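Local coordinates for protein halorhodopsin (Halobacterium salinarum, PDB 2JAF) that pumps chloride ions across the cell membrane, powered by light that its bound retinal absorbs, at residues I138-G143 against F172-S177; P211-V216 against S231-V236. The protein carries 2 engineered substitutions. All blocks are in the same frame, centred on the assembly; numbering follows the deposited sequence.

In the fold
From the N terminus, the chain passes through helices 27-50, 58-82 and 106-127 of the seven-helix retinal-protein fold before either contact opens. Interaction 1 then joins helix 131-153 to helix 158-180, closing a helical hairpin with 28 residues between its segments. It is complete before interaction 2 pairs helix 193-216 with helix 227-255 across 14 residues, so the two are in series, neither nested nor crossed. The centres of interaction 1 and interaction 2 lie about 20 Å apart, and the two do not touch. Retinal bridges them: Phe172 of the first and Pro211 and Trp214 of the second line its pocket. Asp141 and Phe172 also touch Trp207 on helix 193-216.

Interaction 1 of 2, residues I138-G143 against F172-S177; sequences IAADIG and FVVVLS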
loop_
_atom_site.group_PDB
_atom_site.type_symbol
_atom_site.label_atom_id
_atom_site.label_comp_id
_atom_site.label_asym_id
_atom_site.label_seq_id
_atom_site.Cartn_x
_atom_site.Cartn_y
_atom_site.Cartn_z
ATOM N N ILE A 138 -6.961 7.140 5.693
ATOM C CA ILE A 138 -6.338 6.646 4.471
ATOM C C ILE A 138 -6.598 5.153 4.314
ATOM O O ILE A 138 -6.825 4.660 3.205
ATOM C CB ILE A 138 -4.817 6.932 4.477
ATOM C CG1 ILE A 138 -4.595 8.451 4.435
ATOM C CG2 ILE A 138 -4.143 6.259 3.280
ATOM C CD1 ILE A 138 -3.145 8.878 4.392
ATOM N N ALA A 139 -6.579 4.434 5.430
ATOM C CA ALA A 139 -6.828 3.002 5.399
ATOM C C ALA A 139 -8.260 2.755 4.948
ATOM O O ALA A 139 -8.519 1.867 4.137
ATOM C CB ALA A 139 -6.602 2.402 6.776
ATOM N N ALA A 140 -9.189 3.550 5.472
ATOM C CA ALA A 140 -10.595 3.401 5.117
ATOM C C ALA A 140 -10.773 3.716 3.647
ATOM O O ALA A 140 -11.560 3.074 2.941
ATOM C CB ALA A 140 -11.456 4.342 5.966
ATOM N N ASP A 141 -10.029 4.714 3.185
ATOM C CA ASP A 141 -10.098 5.134 1.800
ATOM C C ASP A 141 -9.589 4.025 0.888
ATOM O O ASP A 141 -10.185 3.732 -0.144
ATOM C CB ASP A 141 -9.265 6.401 1.604
ATOM C CG ASP A 141 -9.427 6.990 0.222
ATOM O OD1 ASP A 141 -10.463 7.640 -0.039
ATOM O OD2 ASP A 141 -8.519 6.788 -0.605
ATOM N N ILE A 142 -8.479 3.402 1.276
ATOM C CA ILE A 142 -7.920 2.321 0.478
ATOM C C ILE A 142 -8.924 1.172 0.418
ATOM O O ILE A 142 -9.108 0.558 -0.630
ATOM C CB ILE A 142 -6.564 1.849 1.063
ATOM C CG1 ILE A 142 -5.522 2.961 0.862
ATOM C CG2 ILE A 142 -6.101 0.573 0.372
ATOM C CD1 ILE A 142 -4.185 2.706 1.545
ATOM N N GLY A 143 -9.583 0.900 1.540
ATOM C CA GLY A 143 -10.581 -0.158 1.575
ATOM C C GLY A 143 -11.726 0.130 0.617
ATOM O O GLY A 143 -12.213 -0.765 -0.078
ATOM N N PHE A 172 -16.546 4.367 2.735
ATOM C CA PHE A 172 -16.731 5.758 2.330
ATOM C C PHE A 172 -17.303 6.546 3.501
ATOM O O PHE A 172 -16.904 7.688 3.750
ATOM C CB PHE A 172 -17.668 5.805 1.115
ATOM C CG PHE A 172 -17.926 7.192 0.577
ATOM C CD1 PHE A 172 -16.933 8.168 0.594
ATOM C CD2 PHE A 172 -19.151 7.496 -0.010
ATOM C CE1 PHE A 172 -17.154 9.432 0.031
ATOM C CE2 PHE A 172 -19.390 8.752 -0.577
ATOM C CZ PHE A 172 -18.388 9.723 -0.557
ATOM N N VAL A 173 -18.228 5.929 4.231
ATOM C CA VAL A 173 -18.840 6.584 5.381
ATOM C C VAL A 173 -17.808 6.846 6.475
ATOM O O VAL A 173 -17.884 7.854 7.175
ATOM C CB VAL A 173 -20.016 5.746 5.943
ATOM C CG1 VAL A 173 -20.467 6.298 7.294
ATOM C CG2 VAL A 173 -21.188 5.789 4.964
ATOM N N VAL A 174 -16.836 5.946 6.624
ATOM C CA VAL A 174 -15.788 6.138 7.626
ATOM C C VAL A 174 -14.979 7.372 7.243
ATOM O O VAL A 174 -14.629 8.192 8.097
ATOM C CB VAL A 174 -14.835 4.933 7.702
ATOM C CG1 VAL A 174 -13.700 5.236 8.678
ATOM C CG2 VAL A 174 -15.599 3.691 8.145
ATOM N N VAL A 175 -14.683 7.499 5.952
ATOM C CA VAL A 175 -13.936 8.648 5.450
ATOM C C VAL A 175 -14.706 9.939 5.710
ATOM O O VAL A 175 -14.155 10.913 6.236
ATOM C CB VAL A 175 -13.679 8.537 3.926
ATOM C CG1 VAL A 175 -13.119 9.850 3.388
ATOM C CG2 VAL A 175 -12.707 7.393 3.644
ATOM N N LEU A 176 -15.984 9.952 5.341
ATOM C CA LEU A 176 -16.797 11.148 5.533
ATOM C C LEU A 176 -16.963 11.530 6.996
ATOM O O LEU A 176 -17.031 12.718 7.326
ATOM C CB LEU A 176 -18.172 10.966 4.883
ATOM C CG LEU A 176 -18.148 10.841 3.359
ATOM C CD1 LEU A 176 -19.537 10.537 2.833
ATOM C CD2 LEU A 176 -17.617 12.128 2.760
ATOM N N SER A 177 -17.015 10.532 7.875
ATOM C CA SER A 177 -17.192 10.785 9.302
ATOM C C SER A 177 -16.088 11.678 9.855
ATOM O O SER A 177 -16.331 12.507 10.727
ATOM C CB SER A 177 -17.230 9.465 10.094
ATOM O OG SER A 177 -15.945 8.868 10.183
#
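Val174 and Val175 lean on Ala140 and Asp141 where two successive transmembrane helices of the seven-helix rhodopsin bundle pack as an antiparallel hairpin. The segment axes approach to 8.3 Å, with 151° between their N-to-C directions, a close fit consistent with the small Ala140 at the interface. Along 172-177, Phe172 comes first; its side chain leaves the helix away from 138-143 and touches retinal, and it also meets Trp207 and Leu208 of helix 193-216. Val174 follows and presses its CG1 branch on the Ala140 methyl, with CG1 and CB 3.6 Å apart. That spot lies at a subunit boundary, since Met68 of a neighbouring subunit packs on both Ala140 and Val174. Val175, one residue on, is deeper in the bundle. With chi1 at 170°, its CG2 stands anti to the carbonyl carbon and is the branch that reaches across, settling between two residues: it is 4.0 Å from Ala140 CB and 3.8 Å from Asp141 N. The same methyl lies 4.1 Å from Asp141 CB, so the aspartate meets this helix with its backbone and CB, not its carboxylate. OD2 is hydrogen-bonded to Thr116 OG1 of helix 106-127, and the side chain comes within about 6 Å of retinal, nearest atom to nearest atom. Ser177, at the end of the segment, folds back on its own helix: its OG donates to Val174 O at 2.6 Å, meeting the C=O at 126° and tilted somewhat from the carbonyl plane.

Interaction 2 of 2, residues P211-V216 against S231-V236; sequences PIVWAV and SWAYSV. With RET (retinal), chain G.
Val213 and Ala233 face each other with CA atoms 6.8 Å apart, where two neighbouring transmembrane helices of the seven-helix retinal-protein bundle run antiparallel. The segments run in opposite senses, 179° between their N-to-C directions, with axes 10.0 Å apart at closest approach, so side chains have to span the gap. The first helix is kinked at Pro211, whose N, carrying no hydrogen, makes no hydrogen bond to the turn before. Val213 does most of the work on this side, its two methyls taking different partners. CG2 rests on the methyl of Ala233, 3.6 Å from its CB. CG1 sits over the Tyr234 ring in a CH-pi contact, 3.6 Å from the ring centroid and only 14° off the normal, almost squarely above the middle of the face. Tyr234 gets there because its CG is anti to its own carbonyl carbon (chi1 -73°), which swings the phenol across to the other helix while its side chain also touches Arg108 and Tyr109 of helix 106-127. The phenol oxygen ends at the edge of the Trp214 indole, near its plane, with OH 3.4 Å from CD1; this is van der Waals contact. Trp214 thus touches the tyrosine at its edge and the chromophore over one face, and it also packs against the rings of Tyr165 and Trp162 on helix 158-180. Retinal C2 lies 4.2 Å above that indole face, off toward the rim. A turn earlier, Pro211 lines the same pocket, its CB 3.6 Å from retinal C5.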
loop_
_atom_site.group_PDB
_atom_site.type_symbol
_atom_site.label_atom_id
_atom_site.label_comp_id
_atom_site.label_asym_id
_atom_site.label_seq_id
_atom_site.Cartn_x
_atom_site.Cartn_y
_atom_site.Cartn_z
ATOM N N PRO A 211 -19.995 6.872 -6.891
ATOM C CA PRO A 211 -20.814 5.659 -6.763
ATOM C C PRO A 211 -22.124 5.750 -7.552
ATOM O O PRO A 211 -22.718 4.729 -7.902
ATOM C CB PRO A 211 -21.030 5.532 -5.252
ATOM C CG PRO A 211 -20.860 6.955 -4.735
ATOM C CD PRO A 211 -19.693 7.445 -5.567
ATOM N N ILE A 212 -22.574 6.969 -7.844
ATOM C CA ILE A 212 -23.800 7.138 -8.619
ATOM C C ILE A 212 -23.514 6.724 -10.057
ATOM O O ILE A 212 -24.303 6.013 -10.677
ATOM C CB ILE A 212 -24.289 8.605 -8.584
ATOM C CG1 ILE A 212 -24.761 8.941 -7.168
ATOM C CG2 ILE A 212 -25.415 8.819 -9.592
ATOM C CD1 ILE A 212 -25.238 10.373 -6.990
ATOM N N VAL A 213 -22.379 7.172 -10.588
ATOM C CA VAL A 213 -22.003 6.827 -11.951
ATOM C C VAL A 213 -21.844 5.311 -12.061
ATOM O O VAL A 213 -22.311 4.705 -13.026
ATOM C CB VAL A 213 -20.666 7.498 -12.362
ATOM C CG1 VAL A 213 -20.183 6.927 -13.691
ATOM C CG2 VAL A 213 -20.855 9.009 -12.503
ATOM N N TRP A 214 -21.189 4.704 -11.076
ATOM C CA TRP A 214 -20.975 3.253 -11.101
ATOM C C TRP A 214 -22.309 2.513 -11.143
ATOM O O TRP A 214 -22.504 1.598 -11.951
ATOM C CB TRP A 214 -20.200 2.792 -9.866
ATOM C CG TRP A 214 -19.583 1.414 -10.018
ATOM C CD1 TRP A 214 -18.332 1.130 -10.474
ATOM C CD2 TRP A 214 -20.204 0.147 -9.738
ATOM N NE1 TRP A 214 -18.128 -0.233 -10.494
ATOM C CE2 TRP A 214 -19.262 -0.858 -10.049
ATOM C CE3 TRP A 214 -21.463 -0.234 -9.256
ATOM C CZ2 TRP A 214 -19.539 -2.226 -9.892
ATOM C CZ3 TRP A 214 -21.740 -1.603 -9.100
ATOM C CH2 TRP A 214 -20.781 -2.574 -9.418
ATOM N N ALA A 215 -23.225 2.921 -10.267
ATOM C CA ALA A 215 -24.544 2.304 -10.179
ATOM C C ALA A 215 -25.424 2.532 -11.405
ATOM O O ALA A 215 -26.150 1.632 -11.824
ATOM C CB ALA A 215 -25.268 2.802 -8.930
ATOM N N VAL A 216 -25.382 3.736 -11.967
ATOM C CA VAL A 216 -26.200 4.048 -13.135
ATOM C C VAL A 216 -25.600 3.491 -14.425
ATOM O O VAL A 216 -26.333 3.095 -15.342
ATOM C CB VAL A 216 -26.398 5.579 -13.264
ATOM C CG1 VAL A 216 -27.119 5.922 -14.564
ATOM C CG2 VAL A 216 -27.193 6.085 -12.074
ATOM N N SER A 231 -17.639 6.758 -19.080
ATOM C CA SER A 231 -16.275 7.270 -18.995
ATOM C C SER A 231 -16.263 8.794 -18.869
ATOM O O SER A 231 -15.544 9.348 -18.035
ATOM C CB SER A 231 -15.471 6.832 -20.224
ATOM O OG SER A 231 -14.100 7.163 -20.067
ATOM N N TRP A 232 -17.064 9.481 -19.682
ATOM C CA TRP A 232 -17.108 10.939 -19.611
ATOM C C TRP A 232 -17.594 11.437 -18.250
ATOM O O TRP A 232 -17.121 12.464 -17.757
ATOM C CB TRP A 232 -18.003 11.525 -20.718
ATOM C CG TRP A 232 -17.224 11.997 -21.936
ATOM C CD1 TRP A 232 -17.160 11.386 -23.158
ATOM C CD2 TRP A 232 -16.354 13.140 -22.015
ATOM N NE1 TRP A 232 -16.305 12.073 -23.988
ATOM C CE2 TRP A 232 -15.797 13.152 -23.313
ATOM C CE3 TRP A 232 -15.989 14.153 -21.113
ATOM C CZ2 TRP A 232 -14.889 14.138 -23.736
ATOM C CZ3 TRP A 232 -15.084 15.136 -21.533
ATOM C CH2 TRP A 232 -14.546 15.118 -22.835
ATOM N N ALA A 233 -18.527 10.715 -17.635
ATOM C CA ALA A 233 -19.045 11.132 -16.336
ATOM C C ALA A 233 -17.908 11.146 -15.314
ATOM O O ALA A 233 -17.734 12.122 -14.580
ATOM C CB ALA A 233 -20.172 10.189 -15.883
ATOM N N TYR A 234 -17.137 10.062 -15.270
ATOM C CA TYR A 234 -16.007 9.966 -14.345
ATOM C C TYR A 234 -14.969 11.054 -14.656
ATOM O O TYR A 234 -14.404 11.672 -13.748
ATOM C CB TYR A 234 -15.326 8.594 -14.464
ATOM C CG TYR A 234 -16.083 7.413 -13.878
ATOM C CD1 TYR A 234 -16.516 7.419 -12.554
ATOM C CD2 TYR A 234 -16.283 6.250 -14.629
ATOM C CE1 TYR A 234 -17.121 6.294 -11.985
ATOM C CE2 TYR A 234 -16.885 5.121 -14.069
ATOM C CZ TYR A 234 -17.298 5.147 -12.752
ATOM O OH TYR A 234 -17.863 4.024 -12.183
ATOM N N SER A 235 -14.710 11.277 -15.942
ATOM C CA SER A 235 -13.739 12.283 -16.357
ATOM C C SER A 235 -14.149 13.671 -15.900
ATOM O O SER A 235 -13.315 14.440 -15.432
ATOM C CB SER A 235 -13.554 12.263 -17.876
ATOM O OG SER A 235 -12.892 11.071 -18.271
ATOM N N VAL A 236 -15.430 13.999 -16.032
ATOM C CA VAL A 236 -15.900 15.308 -15.585
ATOM C C VAL A 236 -15.768 15.410 -14.064
ATOM O O VAL A 236 -15.397 16.454 -13.532
ATOM C CB VAL A 236 -17.370 15.553 -15.975
ATOM C CG1 VAL A 236 -17.889 16.819 -15.296
ATOM C CG2 VAL A 236 -17.484 15.685 -17.487
HETATM C C1 RET G . -17.061 3.224 -6.096
HETATM C C2 RET G . -18.045 1.963 -6.178
HETATM C C3 RET G . -18.407 1.282 -4.836
HETATM C C4 RET G . -19.114 2.320 -3.849
HETATM C C5 RET G . -18.345 3.688 -3.663
HETATM C C6 RET G . -17.340 4.166 -4.746
HETATM C C7 RET G . -16.562 5.421 -4.466
HETATM C C8 RET G . -15.542 6.036 -5.123
HETATM C C9 RET G . -15.068 7.365 -4.844
HETATM C C10 RET G . -14.102 7.732 -5.784
HETATM C C11 RET G . -13.472 8.957 -5.807
HETATM C C12 RET G . -12.560 9.249 -6.834
HETATM C C13 RET G . -11.791 10.482 -6.895
HETATM C C14 RET G . -10.895 10.511 -8.004
HETATM C C15 RET G . -9.903 11.442 -8.199
HETATM C C16 RET G . -15.627 2.580 -6.069
HETATM C C17 RET G . -17.290 4.041 -7.471
HETATM C C18 RET G . -18.682 4.462 -2.399
HETATM C C19 RET G . -15.743 8.308 -3.698
HETATM C C20 RET G . -11.974 11.630 -5.885
#